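Local coordinates for protein peptidase S8 and S53, subtilisin, kexin, sedolisin (Mycobacterium smegmatis, PDB 4KG7) that probably acts as the mycosin serine endopeptidase MycP3 of the ESX-3 type VII secretion system, a subtilase thought to be membrane-bound, at residues Val69-Thr74 and Gly110-Gln115; Asp102-Ser107 and Ile178-Cys183. All blocks are in the same frame, centred on the assembly; numbering follows the deposited sequence.

Contact 1: Val69-Thr74 and Gly110-Gln115; sequences VAVIDT and GLIAGQ
Ile112 meets Val69 and Val71 with two different branches, and these methyl contacts carry the whole interface. Its CG2 methyl fits against the fork of Val69, 4.0 Å from Val69 CG1. The second methyl, Val69 CG2, is almost as near, at 4.1 Å from Ile112 CG2, so the isoleucine methyl sits in the fork, nearly equidistant from its arms. The longer branch of Ile112 serves Val71: with chi1 at -63° and chi2 extended at 171°, Ile112 CD1 reaches to 4.0 Å from Val71 CG2, and the two side chains pass in opposite directions. The nearest CA atoms, those of Val69 and Ile112, are 8.2 Å apart, a spacing bridged by side chains with no hydrogen bond across. This is helix-on-sheet packing in the subtilisin fold: helix 104-113 lies on the face of the parallel sheet to which Val69 and Val71 point, while Ala70 and Ile72 face helix 150-170. Leu130 of the adjacent strand touches all three contact residues, and Ala323 and Ala330 of helix 318-335 continue the apolar layer over Ile112 and Val69, respectively. At the far end of the strand stands Asp73, the predicted charge-relay aspartate. Its OD1, through the anti lone pair, accepts a hydrogen bond from Thr74 N at 2.7 Å with an N-H...O angle of 149°, and is also hydrogen-bonded to His104 ND1.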
loop_
_atom_site.group_PDB
_atom_site.type_symbol
_atom_site.label_atom_id
_atom_site.label_comp_id
_atom_site.label_asym_id
_atom_site.label_seq_id
_atom_site.Cartn_x
_atom_site.Cartn_y
_atom_site.Cartn_z
ATOM N N VAL A 69 -3.285 9.175 7.966
ATOM C CA VAL A 69 -2.905 8.273 6.887
ATOM C C VAL A 69 -4.145 7.892 6.109
ATOM O O VAL A 69 -5.123 7.383 6.690
ATOM C CB VAL A 69 -2.233 6.974 7.416
ATOM C CG1 VAL A 69 -1.800 6.086 6.272
ATOM C CG2 VAL A 69 -1.053 7.279 8.351
ATOM N N ALA A 70 -4.122 8.134 4.807
ATOM C CA ALA A 70 -5.226 7.683 3.948
ATOM C C ALA A 70 -4.962 6.262 3.486
ATOM O O ALA A 70 -3.871 5.968 3.030
ATOM C CB ALA A 70 -5.375 8.585 2.738
ATOM N N VAL A 71 -5.982 5.412 3.578
ATOM C CA VAL A 71 -5.931 4.021 3.134
ATOM C C VAL A 71 -6.831 3.958 1.899
ATOM O O VAL A 71 -8.058 4.011 2.013
ATOM C CB VAL A 71 -6.414 3.106 4.282
ATOM C CG1 VAL A 71 -6.480 1.653 3.824
ATOM C CG2 VAL A 71 -5.497 3.240 5.480
ATOM N N ILE A 72 -6.195 3.923 0.734
ATOM C CA ILE A 72 -6.871 3.837 -0.552
ATOM C C ILE A 72 -6.919 2.362 -0.862
ATOM O O ILE A 72 -5.916 1.783 -1.182
ATOM C CB ILE A 72 -6.123 4.661 -1.609
ATOM C CG1 ILE A 72 -6.084 6.141 -1.182
ATOM C CG2 ILE A 72 -6.757 4.461 -2.962
ATOM C CD1 ILE A 72 -5.427 7.039 -2.217
ATOM N N ASP A 73 -8.084 1.731 -0.675
ATOM C CA ASP A 73 -8.118 0.267 -0.626
ATOM C C ASP A 73 -9.544 -0.229 -0.844
ATOM O O ASP A 73 -10.324 0.401 -1.549
ATOM C CB ASP A 73 -7.518 -0.200 0.700
ATOM C CG ASP A 73 -6.795 -1.518 0.601
ATOM O OD1 ASP A 73 -7.484 -2.528 0.429
ATOM O OD2 ASP A 73 -5.536 -1.583 0.730
ATOM N N THR A 74 -9.862 -1.389 -0.279
ATOM C CA THR A 74 -11.171 -2.014 -0.433
ATOM C C THR A 74 -12.187 -1.568 0.651
ATOM O O THR A 74 -13.212 -2.229 0.847
ATOM C CB THR A 74 -11.079 -3.554 -0.373
ATOM O OG1 THR A 74 -10.739 -3.979 0.956
ATOM C CG2 THR A 74 -10.075 -4.137 -1.391
ATOM N N GLY A 110 -5.307 -2.045 9.883
ATOM C CA GLY A 110 -4.880 -2.571 11.156
ATOM C C GLY A 110 -3.380 -2.528 11.351
ATOM O O GLY A 110 -2.875 -2.180 12.423
ATOM N N LEU A 111 -2.628 -2.866 10.306
ATOM C CA LEU A 111 -1.177 -2.831 10.410
ATOM C C LEU A 111 -0.672 -1.413 10.629
ATOM O O LEU A 111 0.318 -1.198 11.319
ATOM C CB LEU A 111 -0.510 -3.443 9.180
ATOM C CG LEU A 111 -0.657 -4.953 9.030
ATOM C CD1 LEU A 111 0.014 -5.347 7.719
ATOM C CD2 LEU A 111 -0.051 -5.706 10.191
ATOM N N ILE A 112 -1.328 -0.444 9.982
ATOM C CA ILE A 112 -0.917 0.954 10.029
ATOM C C ILE A 112 -1.194 1.554 11.404
ATOM O O ILE A 112 -0.317 2.144 11.992
ATOM C CB ILE A 112 -1.585 1.797 8.928
ATOM C CG1 ILE A 112 -1.143 1.270 7.564
ATOM C CG2 ILE A 112 -1.233 3.288 9.114
ATOM C CD1 ILE A 112 -1.890 1.876 6.397
ATOM N N ALA A 113 -2.418 1.400 11.905
ATOM C CA ALA A 113 -2.831 2.141 13.103
ATOM C C ALA A 113 -3.887 1.400 13.906
ATOM O O ALA A 113 -4.611 2.013 14.697
ATOM C CB ALA A 113 -3.348 3.501 12.702
ATOM N N GLY A 114 -3.911 0.072 13.819
ATOM C CA GLY A 114 -4.722 -0.715 14.747
ATOM C C GLY A 114 -4.296 -0.503 16.206
ATOM O O GLY A 114 -3.150 -0.182 16.489
ATOM N N GLN A 115 -5.237 -0.696 17.114
ATOM C CA GLN A 115 -4.999 -0.408 18.515
ATOM C C GLN A 115 -4.445 -1.610 19.239
ATOM O O GLN A 115 -4.801 -2.751 18.935
ATOM C CB GLN A 115 -6.287 0.039 19.185
ATOM C CG GLN A 115 -6.859 1.305 18.586
ATOM C CD GLN A 115 -5.851 2.430 18.636
ATOM O OE1 GLN A 115 -5.473 2.876 19.746
ATOM N NE2 GLN A 115 -5.401 2.886 17.472
#

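Contact 2: Asp102-Ser107 and Ile178-Cys183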
loop_
_atom_site.group_PDB
_atom_site.type_symbol
_atom_site.label_atom_id
_atom_site.label_comp_id
_atom_site.label_asym_id
_atom_site.label_seq_id
_atom_site.Cartn_x
_atom_site.Cartn_y
_atom_site.Cartn_z
ATOM N N ASP A 102 -14.163 -7.155 1.359
ATOM C CA ASP A 102 -13.033 -7.989 0.918
ATOM C C ASP A 102 -12.123 -8.425 2.055
ATOM O O ASP A 102 -11.547 -9.501 2.022
ATOM C CB ASP A 102 -12.176 -7.207 -0.070
ATOM C CG ASP A 102 -12.884 -6.959 -1.365
ATOM O OD1 ASP A 102 -12.770 -7.818 -2.261
ATOM O OD2 ASP A 102 -13.580 -5.931 -1.492
ATOM N N GLY A 103 -11.958 -7.575 3.044
ATOM C CA GLY A 103 -11.095 -7.857 4.185
ATOM C C GLY A 103 -9.750 -7.153 4.091
ATOM O O GLY A 103 -9.011 -7.035 5.085
ATOM N N HIS A 104 -9.403 -6.730 2.885
ATOM C CA HIS A 104 -8.042 -6.300 2.593
ATOM C C HIS A 104 -7.718 -4.947 3.203
ATOM O O HIS A 104 -6.719 -4.767 3.929
ATOM C CB HIS A 104 -7.869 -6.282 1.083
ATOM C CG HIS A 104 -6.461 -6.091 0.647
ATOM N ND1 HIS A 104 -5.926 -4.853 0.386
ATOM C CD2 HIS A 104 -5.472 -6.985 0.433
ATOM C CE1 HIS A 104 -4.655 -4.989 0.064
ATOM N NE2 HIS A 104 -4.350 -6.270 0.098
ATOM N N GLY A 105 -8.603 -3.985 2.955
ATOM C CA GLY A 105 -8.453 -2.651 3.525
ATOM C C GLY A 105 -8.373 -2.677 5.044
ATOM O O GLY A 105 -7.609 -1.935 5.670
ATOM N N THR A 106 -9.190 -3.517 5.638
ATOM C CA THR A 106 -9.188 -3.652 7.087
ATOM C C THR A 106 -7.869 -4.183 7.618
ATOM O O THR A 106 -7.342 -3.692 8.623
ATOM C CB THR A 106 -10.409 -4.458 7.581
ATOM O OG1 THR A 106 -11.623 -3.886 7.071
ATOM C CG2 THR A 106 -10.467 -4.468 9.105
ATOM N N SER A 107 -7.337 -5.203 6.959
ATOM C CA SER A 107 -6.036 -5.779 7.348
ATOM C C SER A 107 -4.943 -4.740 7.191
ATOM O O SER A 107 -4.081 -4.558 8.055
ATOM C CB SER A 107 -5.712 -6.995 6.484
ATOM O OG SER A 107 -6.618 -8.076 6.652
ATOM N N ILE A 178 -1.238 2.942 -0.649
ATOM C CA ILE A 178 -1.842 2.306 -1.806
ATOM C C ILE A 178 -1.330 0.867 -1.851
ATOM O O ILE A 178 -0.334 0.550 -2.499
ATOM C CB ILE A 178 -1.535 3.076 -3.109
ATOM C CG1 ILE A 178 -1.863 4.567 -2.977
ATOM C CG2 ILE A 178 -2.245 2.461 -4.306
ATOM C CD1 ILE A 178 -1.343 5.451 -4.089
ATOM N N SER A 179 -2.037 -0.020 -1.133
ATOM C CA SER A 179 -1.625 -1.413 -1.047
ATOM C C SER A 179 -2.119 -2.294 -2.196
ATOM O O SER A 179 -1.612 -3.422 -2.381
ATOM C CB SER A 179 -2.060 -2.003 0.286
ATOM O OG SER A 179 -1.236 -1.558 1.339
ATOM N N LEU A 180 -3.111 -1.821 -2.937
ATOM C CA LEU A 180 -3.560 -2.487 -4.150
ATOM C C LEU A 180 -2.623 -2.179 -5.308
ATOM O O LEU A 180 -2.014 -1.105 -5.358
ATOM C CB LEU A 180 -4.987 -2.065 -4.490
ATOM C CG LEU A 180 -6.075 -2.334 -3.428
ATOM C CD1 LEU A 180 -7.427 -1.757 -3.840
ATOM C CD2 LEU A 180 -6.113 -3.814 -3.129
ATOM N N VAL A 181 -2.519 -3.126 -6.229
ATOM C CA VAL A 181 -1.600 -3.062 -7.366
ATOM C C VAL A 181 -2.357 -3.403 -8.642
ATOM O O VAL A 181 -3.150 -4.356 -8.673
ATOM C CB VAL A 181 -0.479 -4.124 -7.215
ATOM C CG1 VAL A 181 0.470 -4.152 -8.400
ATOM C CG2 VAL A 181 0.295 -3.894 -5.932
ATOM N N THR A 182 -2.079 -2.658 -9.700
ATOM C CA THR A 182 -2.473 -3.003 -11.049
ATOM C C THR A 182 -1.221 -3.125 -11.907
ATOM O O THR A 182 -0.339 -2.271 -11.827
ATOM C CB THR A 182 -3.402 -1.926 -11.644
ATOM O OG1 THR A 182 -4.558 -1.822 -10.799
ATOM C CG2 THR A 182 -3.800 -2.250 -13.083
ATOM N N CYS A 183 -1.140 -4.167 -12.733
ATOM C CA CYS A 183 -0.018 -4.327 -13.631
ATOM C C CYS A 183 -0.508 -4.327 -15.056
ATOM O O CYS A 183 -1.635 -4.762 -15.322
ATOM C CB CYS A 183 0.738 -5.620 -13.365
ATOM S SG CYS A 183 1.678 -5.580 -11.796
#
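Leu180 brings its CD2 methyl up to the imidazole of His104 obliquely, 3.7 Å from His104 ND1 and equally near CE1. Its CB bond does not aim at the ring; chi2 of 175° extends CD1, which turns the other branch, CD2, toward the histidine. Ser179 comes from another direction: its CB lies near the ring plane, at the edge, 4.0 Å from His104 CE1. The ring reaches toward both because His104 CG is trans to the backbone N (chi1 -170°), which sends it out past the start of the helix.

By distance, the methyl against the ring is the close part and Ser179 CB at the edge the longer contact. Burial runs the other way. Ser179 is buried, its CB also packing 3.5 Å from Asp73 OD2, and its OG is hydrogen-bonded to the backbone O of Ser319. Leu180 and His104 are both partly exposed and so form the solvent side, although the bond to Asp73 helps to fix the ring. Behind the histidine, Gly103 is the N-cap residue, its O accepting Ser107 N at 3.1 Å, and its phi of 102° is one that a side chain would obstruct.

His104 on the first turn of a helix, joined to Asp73 at a strand end and close to Ser319, is consistent with the predicted charge-relay system of the subtilases.

In the fold
Followed from the N terminus, the chain leaves strand 68-73, passes through strand 85-90 and enters helix 104-113, whose later part, at Ile112, closes contact 1 across 35 intervening residues. Contact 2 opens at the start of that same helix, before contact 1 is complete, and closes only after strand 129-134, helix 150-170 and strand 175-178, so the two loops cross rather than nest. Helix 104-113 is thus held at both ends: one on the face of the sheet, the other at the C-terminal ends of the neighbouring strands 68-73 and 175-178. The contact centres are about 10 Å apart, and Thr74 OG1 to Gly105 N, 2.9 Å, is a probable hydrogen bond between them.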